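Local coordinates for encapsidation protein (Lactococcus phage asccphi28, PDB 7JQP), which probably acts as the ring-forming ATPase motor that packages the viral genome into the phage prohead, at residues 43-48 against 113-118. Sequence-based numbering, arbitrary orientation.
Sequences DLFFNN and IFFDDR
The C-terminal end of helix 32-46 packs against the two residues flanking the turn between strands 112-115 and 118-125, F115 and R118, bringing F45 and F115 to a CA–CA separation of 6.8 Å. The two phenylalanine rings form an offset stack, with centroids 4.0 Å apart and planes only 4° from parallel. F115 reaches across from the strand with CG anti to its backbone N (chi1 171°), which slides its ring under F45 so that CE1 of F115 lies over the centre of the F45 ring. The CE2 edge of the F115 ring turns to the backbone of F45, whose CB lies over the same ring face in a CH-pi contact, 3.9 Å from the F115 centroid. H104 also stacks on the F115 ring, and I106 and I120 pack against both phenylalanines. Beside the stack, R118 extends from the far side of the turn and bends at chi3 (52°), presenting its guanidinium edge-on to the helix end. NH2 points almost straight at the O of L44, though the modelled 2.4 Å is too short to be taken literally at this resolution; NH1 adds a weak hydrogen bond to the same oxygen. N48 CA lies over one guanidinium face, 3.6 Å from NH1 of R118. The positive group lies against the L44 carbonyl in the helix's last turn, where the helix dipole would probably favour it. Reciprocal F115–R118 backbone hydrogen bonds close a two-residue beta-hairpin with a type I' turn, D116 and D117 both left-handed. Together these contacts dock the helix that follows the probable Walker A loop onto the antiparallel extension of the ASCE ATPase sheet.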
ATOM      1  N   ASP A  43     -10.410  35.885 -10.175  1.00 40.12           N
ATOM      2  CA  ASP A  43     -11.762  35.362 -10.019  1.00 43.36           C
ATOM      3  C   ASP A  43     -11.889  34.536  -8.746  1.00 47.00           C
ATOM      4  O   ASP A  43     -12.848  34.697  -7.982  1.00 50.11           O
ATOM      5  CB  ASP A  43     -12.140  34.526 -11.243  1.00 46.09           C
ATOM      6  CG  ASP A  43     -12.174  35.346 -12.515  1.00 53.73           C
ATOM      7  OD1 ASP A  43     -11.211  36.104 -12.759  1.00 67.86           O
ATOM      8  OD2 ASP A  43     -13.155  35.224 -13.277  1.00 67.87           O
ATOM      9  N   LEU A  44     -10.926  33.647  -8.490  1.00 45.88           N
ATOM     10  CA  LEU A  44     -11.044  32.778  -7.327  1.00 41.79           C
ATOM     11  C   LEU A  44     -10.972  33.587  -6.036  1.00 46.01           C
ATOM     12  O   LEU A  44     -11.715  33.320  -5.084  1.00 43.35           O
ATOM     13  CB  LEU A  44      -9.944  31.718  -7.324  1.00 37.90           C
ATOM     14  CG  LEU A  44      -9.985  30.592  -8.355  1.00 42.15           C
ATOM     15  CD1 LEU A  44      -9.671  31.146  -9.736  1.00 33.86           C
ATOM     16  CD2 LEU A  44      -9.036  29.471  -7.990  1.00 40.86           C
ATOM     17  N   PHE A  45     -10.074  34.578  -5.984  1.00 47.56           N
ATOM     18  CA  PHE A  45      -9.880  35.316  -4.742  1.00 39.54           C
ATOM     19  C   PHE A  45     -11.072  36.224  -4.440  1.00 49.41           C
ATOM     20  O   PHE A  45     -11.523  36.293  -3.290  1.00 55.70           O
ATOM     21  CB  PHE A  45      -8.581  36.129  -4.775  1.00 45.42           C
ATOM     22  CG  PHE A  45      -7.320  35.290  -4.694  1.00 43.83           C
ATOM     23  CD1 PHE A  45      -7.380  33.908  -4.604  1.00 49.37           C
ATOM     24  CD2 PHE A  45      -6.075  35.897  -4.648  1.00 40.85           C
ATOM     25  CE1 PHE A  45      -6.225  33.148  -4.521  1.00 41.61           C
ATOM     26  CE2 PHE A  45      -4.917  35.144  -4.555  1.00 40.98           C
ATOM     27  CZ  PHE A  45      -4.993  33.768  -4.489  1.00 42.22           C
ATOM     28  N   PHE A  46     -11.603  36.928  -5.449  1.00 47.05           N
ATOM     29  CA  PHE A  46     -12.585  37.973  -5.198  1.00 46.02           C
ATOM     30  C   PHE A  46     -13.927  37.809  -5.903  1.00 53.32           C
ATOM     31  O   PHE A  46     -14.852  38.574  -5.599  1.00 46.44           O
ATOM     32  CB  PHE A  46     -12.005  39.344  -5.589  1.00 52.33           C
ATOM     33  CG  PHE A  46     -10.591  39.551  -5.138  1.00 47.58           C
ATOM     34  CD1 PHE A  46     -10.298  39.721  -3.796  1.00 37.69           C
ATOM     35  CD2 PHE A  46      -9.553  39.567  -6.056  1.00 54.53           C
ATOM     36  CE1 PHE A  46      -8.994  39.906  -3.375  1.00 39.97           C
ATOM     37  CE2 PHE A  46      -8.248  39.752  -5.641  1.00 53.61           C
ATOM     38  CZ  PHE A  46      -7.968  39.923  -4.300  1.00 48.06           C
ATOM     39  N   ASN A  47     -14.076  36.860  -6.826  1.00 61.85           N
ATOM     40  CA  ASN A  47     -15.338  36.678  -7.535  1.00 55.45           C
ATOM     41  C   ASN A  47     -16.150  35.491  -7.028  1.00 49.58           C
ATOM     42  O   ASN A  47     -17.150  35.124  -7.656  1.00 53.76           O
ATOM     43  CB  ASN A  47     -15.087  36.528  -9.039  1.00 59.10           C
ATOM     44  CG  ASN A  47     -14.635  37.823  -9.689  1.00 64.28           C
ATOM     45  OD1 ASN A  47     -14.806  38.906  -9.127  1.00 55.58           O
ATOM     46  ND2 ASN A  47     -14.053  37.717 -10.878  1.00 69.93           N
ATOM     47  N   ASN A  48     -15.752  34.881  -5.914  1.00 51.18           N
ATOM     48  CA  ASN A  48     -16.545  33.832  -5.271  1.00 58.37           C
ATOM     49  C   ASN A  48     -16.767  32.644  -6.204  1.00 58.30           C
ATOM     50  O   ASN A  48     -17.846  32.047  -6.236  1.00 56.10           O
ATOM     51  CB  ASN A  48     -17.886  34.386  -4.782  1.00 53.53           C
ATOM     52  CG  ASN A  48     -18.157  34.065  -3.327  1.00 61.47           C
ATOM     53  OD1 ASN A  48     -17.636  34.728  -2.429  1.00 69.89           O
ATOM     54  ND2 ASN A  48     -18.974  33.045  -3.086  1.00 35.74           N
ATOM     55  N   ILE A 113      -7.777  23.433  -1.639  1.00 30.41           N
ATOM     56  CA  ILE A 113      -7.031  24.637  -1.293  1.00 36.35           C
ATOM     57  C   ILE A 113      -8.052  25.682  -0.872  1.00 41.98           C
ATOM     58  O   ILE A 113      -9.047  25.896  -1.575  1.00 36.56           O
ATOM     59  CB  ILE A 113      -6.193  25.144  -2.478  1.00 29.10           C
ATOM     60  CG1 ILE A 113      -5.011  24.213  -2.740  1.00 31.50           C
ATOM     61  CG2 ILE A 113      -5.697  26.557  -2.181  1.00 36.55           C
ATOM     62  CD1 ILE A 113      -4.243  24.552  -4.002  1.00 36.97           C
ATOM     63  N   PHE A 114      -7.818  26.325   0.268  1.00 48.15           N
ATOM     64  CA  PHE A 114      -8.765  27.277   0.830  1.00 37.27           C
ATOM     65  C   PHE A 114      -8.149  28.669   0.812  1.00 37.94           C
ATOM     66  O   PHE A 114      -6.988  28.845   1.197  1.00 43.57           O
ATOM     67  CB  PHE A 114      -9.154  26.887   2.255  1.00 34.29           C
ATOM     68  CG  PHE A 114      -9.799  25.537   2.358  1.00 34.41           C
ATOM     69  CD1 PHE A 114      -9.020  24.401   2.489  1.00 41.08           C
ATOM     70  CD2 PHE A 114     -11.175  25.397   2.302  1.00 42.77           C
ATOM     71  CE1 PHE A 114      -9.599  23.150   2.582  1.00 47.03           C
ATOM     72  CE2 PHE A 114     -11.761  24.145   2.390  1.00 46.77           C
ATOM     73  CZ  PHE A 114     -10.971  23.021   2.530  1.00 43.65           C
ATOM     74  N   PHE A 115      -8.931  29.648   0.370  1.00 43.88           N
ATOM     75  CA  PHE A 115      -8.539  31.054   0.358  1.00 46.25           C
ATOM     76  C   PHE A 115      -9.492  31.811   1.271  1.00 40.84           C
ATOM     77  O   PHE A 115     -10.686  31.925   0.971  1.00 41.90           O
ATOM     78  CB  PHE A 115      -8.577  31.612  -1.064  1.00 42.18           C
ATOM     79  CG  PHE A 115      -8.398  33.099  -1.143  1.00 41.49           C
ATOM     80  CD1 PHE A 115      -7.134  33.655  -1.200  1.00 45.81           C
ATOM     81  CD2 PHE A 115      -9.497  33.941  -1.173  1.00 44.51           C
ATOM     82  CE1 PHE A 115      -6.966  35.020  -1.280  1.00 35.73           C
ATOM     83  CE2 PHE A 115      -9.334  35.310  -1.251  1.00 51.12           C
ATOM     84  CZ  PHE A 115      -8.066  35.849  -1.304  1.00 40.17           C
ATOM     85  N   ASP A 116      -8.975  32.313   2.394  1.00 51.95           N
ATOM     86  CA  ASP A 116      -9.799  33.051   3.354  1.00 61.03           C
ATOM     87  C   ASP A 116     -10.985  32.201   3.797  1.00 55.66           C
ATOM     88  O   ASP A 116     -12.132  32.653   3.823  1.00 62.32           O
ATOM     89  CB  ASP A 116     -10.251  34.373   2.736  1.00 66.80           C
ATOM     90  CG  ASP A 116      -9.164  35.426   2.767  1.00 58.51           C
ATOM     91  OD1 ASP A 116      -7.981  35.036   2.855  1.00 51.92           O
ATOM     92  OD2 ASP A 116      -9.477  36.622   2.595  1.00 63.62           O
ATOM     93  N   ASP A 117     -10.696  30.945   4.142  1.00 49.62           N
ATOM     94  CA  ASP A 117     -11.680  29.990   4.645  1.00 55.05           C
ATOM     95  C   ASP A 117     -12.693  29.569   3.590  1.00 53.08           C
ATOM     96  O   ASP A 117     -13.757  29.045   3.932  1.00 52.52           O
ATOM     97  CB  ASP A 117     -12.418  30.551   5.868  1.00 50.52           C
ATOM     98  CG  ASP A 117     -11.556  30.584   7.116  1.00 50.01           C
ATOM     99  OD1 ASP A 117     -10.450  30.006   7.087  1.00 53.36           O
ATOM    100  OD2 ASP A 117     -11.972  31.209   8.114  1.00 58.75           O
ATOM    101  N   ARG A 118     -12.379  29.757   2.311  1.00 47.09           N
ATOM    102  CA  ARG A 118     -13.262  29.350   1.225  1.00 43.34           C
ATOM    103  C   ARG A 118     -12.466  28.536   0.218  1.00 46.79           C
ATOM    104  O   ARG A 118     -11.448  29.007  -0.300  1.00 47.16           O
ATOM    105  CB  ARG A 118     -13.904  30.559   0.541  1.00 48.44           C
ATOM    106  CG  ARG A 118     -14.855  30.189  -0.589  1.00 50.83           C
ATOM    107  CD  ARG A 118     -15.498  31.424  -1.196  1.00 53.32           C
ATOM    108  NE  ARG A 118     -14.493  32.412  -1.578  1.00 42.89           N
ATOM    109  CZ  ARG A 118     -13.905  32.470  -2.770  1.00 40.64           C
ATOM    110  NH1 ARG A 118     -14.217  31.597  -3.719  1.00 40.49           N
ATOM    111  NH2 ARG A 118     -13.000  33.409  -3.011  1.00 45.88           N
TER